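Local coordinates for protein methyltransferase FkbM (Methylobacillus flagellatus KT, PDB 2PY6) that probably transfers methyl groups as an FkbM-type methyltransferase, although its substrate is not established, at residues C76-H88 against Y93-L107. Numbering follows the deposited sequence.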
# COMPACT_ATOMS: atom_id res chain seq x y z
N CYS A 76 -31.47 21.25 -0.66
CA CYS A 76 -31.98 19.92 -0.93
C CYS A 76 -31.71 19.08 0.31
O CYS A 76 -30.90 19.44 1.15
CB CYS A 76 -31.30 19.29 -2.15
SG CYS A 76 -29.52 19.25 -2.04
N GLU A 77 -32.40 17.95 0.40
CA GLU A 77 -32.25 17.05 1.50
C GLU A 77 -31.25 15.97 1.11
O GLU A 77 -31.58 15.05 0.36
CB GLU A 77 -33.61 16.45 1.84
CG GLU A 77 -33.62 15.58 3.10
CD GLU A 77 -34.90 14.75 3.21
OE1 GLU A 77 -35.77 14.88 2.32
OE2 GLU A 77 -35.02 13.96 4.19
N VAL A 78 -30.03 16.08 1.61
CA VAL A 78 -28.97 15.10 1.35
C VAL A 78 -29.21 13.89 2.29
O VAL A 78 -29.17 14.02 3.52
CB VAL A 78 -27.58 15.68 1.56
CG1 VAL A 78 -26.52 14.70 1.02
CG2 VAL A 78 -27.44 17.04 0.85
N ILE A 79 -29.47 12.72 1.69
CA ILE A 79 -29.81 11.52 2.45
C ILE A 79 -28.71 10.48 2.70
O ILE A 79 -28.82 9.69 3.63
CB ILE A 79 -31.04 10.81 1.84
CG1 ILE A 79 -30.73 10.21 0.49
CG2 ILE A 79 -32.23 11.81 1.70
CD1 ILE A 79 -31.81 9.31 -0.01
N ALA A 80 -27.66 10.47 1.89
CA ALA A 80 -26.63 9.42 2.06
C ALA A 80 -25.48 9.69 1.17
O ALA A 80 -25.56 10.54 0.29
CB ALA A 80 -27.24 8.05 1.69
N ALA A 81 -24.40 8.95 1.42
CA ALA A 81 -23.21 8.96 0.59
C ALA A 81 -22.91 7.50 0.29
O ALA A 81 -23.06 6.65 1.16
CB ALA A 81 -22.02 9.63 1.26
N VAL A 82 -22.51 7.25 -0.96
CA VAL A 82 -22.21 5.94 -1.43
C VAL A 82 -20.73 5.69 -1.41
O VAL A 82 -19.94 6.48 -1.94
CB VAL A 82 -22.74 5.72 -2.88
CG1 VAL A 82 -22.31 4.40 -3.41
CG2 VAL A 82 -24.24 5.82 -2.89
N ASP A 83 -20.36 4.59 -0.78
CA ASP A 83 -18.96 4.15 -0.76
C ASP A 83 -18.94 2.64 -0.40
O ASP A 83 -19.15 2.25 0.77
CB ASP A 83 -18.09 4.98 0.20
CG ASP A 83 -16.57 4.71 0.02
OD1 ASP A 83 -16.15 3.60 -0.40
OD2 ASP A 83 -15.78 5.65 0.32
N ASP A 84 -18.72 1.82 -1.42
CA ASP A 84 -18.67 0.35 -1.29
C ASP A 84 -17.53 -0.17 -0.41
O ASP A 84 -17.58 -1.31 0.02
CB ASP A 84 -18.57 -0.32 -2.68
CG ASP A 84 -19.84 -0.16 -3.51
OD1 ASP A 84 -20.93 -0.35 -2.95
OD2 ASP A 84 -19.74 0.11 -4.73
N PHE A 85 -16.52 0.66 -0.18
CA PHE A 85 -15.37 0.30 0.63
C PHE A 85 -15.52 0.73 2.07
O PHE A 85 -14.65 0.44 2.87
CB PHE A 85 -14.13 0.95 0.02
CG PHE A 85 -13.99 0.70 -1.46
CD1 PHE A 85 -13.47 -0.49 -1.89
CD2 PHE A 85 -14.38 1.63 -2.40
CE1 PHE A 85 -13.32 -0.78 -3.21
CE2 PHE A 85 -14.25 1.36 -3.75
CZ PHE A 85 -13.71 0.14 -4.16
N ARG A 86 -16.62 1.41 2.40
CA ARG A 86 -16.85 1.92 3.77
C ARG A 86 -18.25 1.70 4.37
O ARG A 86 -18.47 2.05 5.54
CB ARG A 86 -16.61 3.44 3.78
CG ARG A 86 -15.19 3.86 3.53
CD ARG A 86 -15.07 5.38 3.54
NE ARG A 86 -15.30 5.95 4.85
CZ ARG A 86 -15.38 7.25 5.12
NH1 ARG A 86 -15.27 8.16 4.18
NH2 ARG A 86 -15.60 7.62 6.35
N TYR A 87 -19.18 1.12 3.63
CA TYR A 87 -20.58 1.09 4.10
C TYR A 87 -20.91 0.23 5.30
O TYR A 87 -22.04 0.30 5.76
CB TYR A 87 -21.55 0.83 2.96
CG TYR A 87 -21.71 -0.58 2.48
CD1 TYR A 87 -20.82 -1.13 1.58
CD2 TYR A 87 -22.83 -1.32 2.85
CE1 TYR A 87 -21.00 -2.39 1.10
CE2 TYR A 87 -23.01 -2.59 2.37
CZ TYR A 87 -22.08 -3.11 1.48
OH TYR A 87 -22.25 -4.37 0.98
N HIS A 88 -19.95 -0.57 5.78
CA HIS A 88 -20.12 -1.37 6.98
C HIS A 88 -19.38 -0.81 8.19
O HIS A 88 -19.50 -1.34 9.29
CB HIS A 88 -19.62 -2.82 6.74
CG HIS A 88 -20.49 -3.60 5.80
ND1 HIS A 88 -20.04 -4.05 4.58
CD2 HIS A 88 -21.78 -3.98 5.91
CE1 HIS A 88 -21.03 -4.69 3.98
NE2 HIS A 88 -22.09 -4.66 4.77
N TYR A 93 -20.70 10.27 6.85
CA TYR A 93 -19.99 11.19 5.98
C TYR A 93 -20.72 12.54 6.10
O TYR A 93 -21.77 12.73 5.51
CB TYR A 93 -19.98 10.67 4.56
CG TYR A 93 -19.19 11.54 3.60
CD1 TYR A 93 -17.81 11.58 3.64
CD2 TYR A 93 -19.83 12.33 2.65
CE1 TYR A 93 -17.07 12.37 2.76
CE2 TYR A 93 -19.10 13.13 1.76
CZ TYR A 93 -17.73 13.14 1.82
OH TYR A 93 -17.00 13.95 0.94
N TYR A 94 -20.15 13.45 6.89
CA TYR A 94 -20.78 14.75 7.22
C TYR A 94 -22.20 14.51 7.76
O TYR A 94 -23.16 15.11 7.29
CB TYR A 94 -20.75 15.74 6.03
CG TYR A 94 -19.33 16.14 5.70
CD1 TYR A 94 -18.64 17.08 6.48
CD2 TYR A 94 -18.65 15.54 4.65
CE1 TYR A 94 -17.31 17.42 6.20
CE2 TYR A 94 -17.33 15.88 4.36
CZ TYR A 94 -16.66 16.81 5.13
OH TYR A 94 -15.36 17.11 4.85
N GLY A 95 -22.30 13.57 8.71
CA GLY A 95 -23.57 13.20 9.31
C GLY A 95 -24.42 12.27 8.48
O GLY A 95 -25.47 11.83 8.93
N LEU A 96 -23.99 11.94 7.26
CA LEU A 96 -24.78 11.09 6.39
C LEU A 96 -24.44 9.59 6.52
O LEU A 96 -23.28 9.22 6.65
CB LEU A 96 -24.56 11.48 4.92
CG LEU A 96 -24.74 12.92 4.43
CD1 LEU A 96 -24.13 13.06 3.02
CD2 LEU A 96 -26.18 13.34 4.48
N PRO A 97 -25.45 8.71 6.41
CA PRO A 97 -25.09 7.30 6.37
C PRO A 97 -24.28 6.97 5.11
O PRO A 97 -24.45 7.64 4.08
CB PRO A 97 -26.45 6.59 6.38
CG PRO A 97 -27.45 7.61 6.00
CD PRO A 97 -26.90 8.94 6.37
N ILE A 98 -23.37 6.00 5.22
CA ILE A 98 -22.58 5.55 4.08
C ILE A 98 -23.22 4.24 3.63
O ILE A 98 -23.35 3.31 4.41
CB ILE A 98 -21.07 5.40 4.41
CG1 ILE A 98 -20.52 6.75 4.88
CG2 ILE A 98 -20.25 4.89 3.18
CD1 ILE A 98 -19.07 6.74 5.18
N ILE A 99 -23.64 4.19 2.36
CA ILE A 99 -24.33 3.05 1.77
C ILE A 99 -23.57 2.46 0.58
O ILE A 99 -22.62 3.05 0.09
CB ILE A 99 -25.76 3.43 1.34
CG1 ILE A 99 -25.76 4.47 0.21
CG2 ILE A 99 -26.60 3.91 2.58
CD1 ILE A 99 -27.14 4.79 -0.36
N SER A 100 -23.96 1.26 0.18
CA SER A 100 -23.36 0.59 -0.96
C SER A 100 -23.99 1.11 -2.25
O SER A 100 -25.06 1.70 -2.23
CB SER A 100 -23.60 -0.94 -0.86
OG SER A 100 -24.97 -1.26 -1.11
N THR A 101 -23.34 0.88 -3.37
CA THR A 101 -23.90 1.28 -4.64
C THR A 101 -25.20 0.53 -4.91
O THR A 101 -26.12 1.11 -5.50
CB THR A 101 -22.94 1.03 -5.81
OG1 THR A 101 -21.66 1.61 -5.52
CG2 THR A 101 -23.50 1.61 -7.11
N ASP A 102 -25.26 -0.76 -4.53
CA ASP A 102 -26.49 -1.54 -4.66
C ASP A 102 -27.65 -0.94 -3.86
O ASP A 102 -28.78 -0.94 -4.32
CB ASP A 102 -26.30 -3.02 -4.28
CG ASP A 102 -25.61 -3.85 -5.36
OD1 ASP A 102 -25.50 -3.40 -6.54
OD2 ASP A 102 -25.18 -4.98 -5.03
N ARG A 103 -27.38 -0.41 -2.66
CA ARG A 103 -28.41 0.23 -1.86
C ARG A 103 -28.94 1.52 -2.52
O ARG A 103 -30.14 1.82 -2.49
CB ARG A 103 -27.87 0.49 -0.45
CG ARG A 103 -28.83 1.17 0.54
CD ARG A 103 -30.17 0.48 0.68
NE ARG A 103 -30.99 1.11 1.72
CZ ARG A 103 -32.33 1.20 1.73
NH1 ARG A 103 -33.08 0.73 0.72
NH2 ARG A 103 -32.94 1.80 2.76
N PHE A 104 -28.03 2.26 -3.15
CA PHE A 104 -28.34 3.47 -3.86
C PHE A 104 -29.25 3.21 -5.06
O PHE A 104 -30.25 3.89 -5.23
CB PHE A 104 -27.03 4.16 -4.28
CG PHE A 104 -27.15 5.09 -5.47
CD1 PHE A 104 -27.99 6.19 -5.43
CD2 PHE A 104 -26.34 4.91 -6.58
CE1 PHE A 104 -28.07 7.05 -6.50
CE2 PHE A 104 -26.42 5.76 -7.65
CZ PHE A 104 -27.29 6.84 -7.61
N THR A 105 -28.89 2.26 -5.91
CA THR A 105 -29.74 1.93 -7.09
C THR A 105 -31.14 1.49 -6.63
O THR A 105 -32.13 1.85 -7.26
CB THR A 105 -29.08 0.91 -8.07
OG1 THR A 105 -28.85 -0.33 -7.41
CG2 THR A 105 -27.76 1.42 -8.57
N GLU A 106 -31.22 0.78 -5.50
CA GLU A 106 -32.50 0.37 -4.92
C GLU A 106 -33.30 1.62 -4.49
O GLU A 106 -34.43 1.78 -4.91
CB GLU A 106 -32.32 -0.61 -3.75
N LEU A 107 -32.72 2.51 -3.70
CA LEU A 107 -33.41 3.75 -3.32
C LEU A 107 -33.86 4.59 -4.53
O LEU A 107 -34.94 5.21 -4.54
CB LEU A 107 -32.50 4.62 -2.44
CG LEU A 107 -32.18 4.08 -1.04
CD1 LEU A 107 -31.02 4.91 -0.45
CD2 LEU A 107 -33.41 4.09 -0.17
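V78 opens the contact by laying CG1 3.5 Å from L96 CD1, the two side chains crossing at about a right angle. Beyond it the backbones join as parallel strands: A81 N donates to P97 O, A81 O receives I99 N, and D83 N closes the ladder on I99 O. A81 turns its CB to Y93 CD2 (3.7 Å), on the face it shares with I98. V82, on the other face with I99, forks: CG1, anti to the backbone N (chi1 175°), reaches T101 OG1 at 3.6 Å, while CG2 touches I99 CG1 and, at 3.5 Å, F104 CB. D83 bends back in an Asx turn, OD1 taking F85 N, while OD2 hydrogen-bonds T60 OG1. D84 then grips the first turn of helix 101-109 with both carboxylate oxygens, each met on its syn side but tilted from the plane: OD1 receives T101 N at 2.7 Å and OD2 receives T101 OG1 at 2.6 Å. OD1 also hydrogen-bonds Y87 OH of the second subunit. Replacing D84 by alanine would probably leave T101 N, T101 OG1 and that tyrosine hydroxyl without these partners. R86 lays its guanidinium over I98 CD1, which sits 3.6 Å above the plane, near its centre, and NH2 pairs with E91. Y87 covers S100 in a CH-pi contact: S100 CB lies 3.4 Å from the centroid of the Y87 ring, almost on its normal. S100 is also the N-cap, OG accepting R103 N and hydrogen-bonding D102 of the second subunit. The whole illustrates neighbouring strands of a mostly parallel sheet, its strand order reminiscent of a Rossmann-like fold, with the strand-to-helix junction at a subunit interface: strand 77-82 runs between 96-99 and 54-58, M68 of helix 64-68 meets V78 and L96, and F129 of helix 123-135 meets V82 and T101.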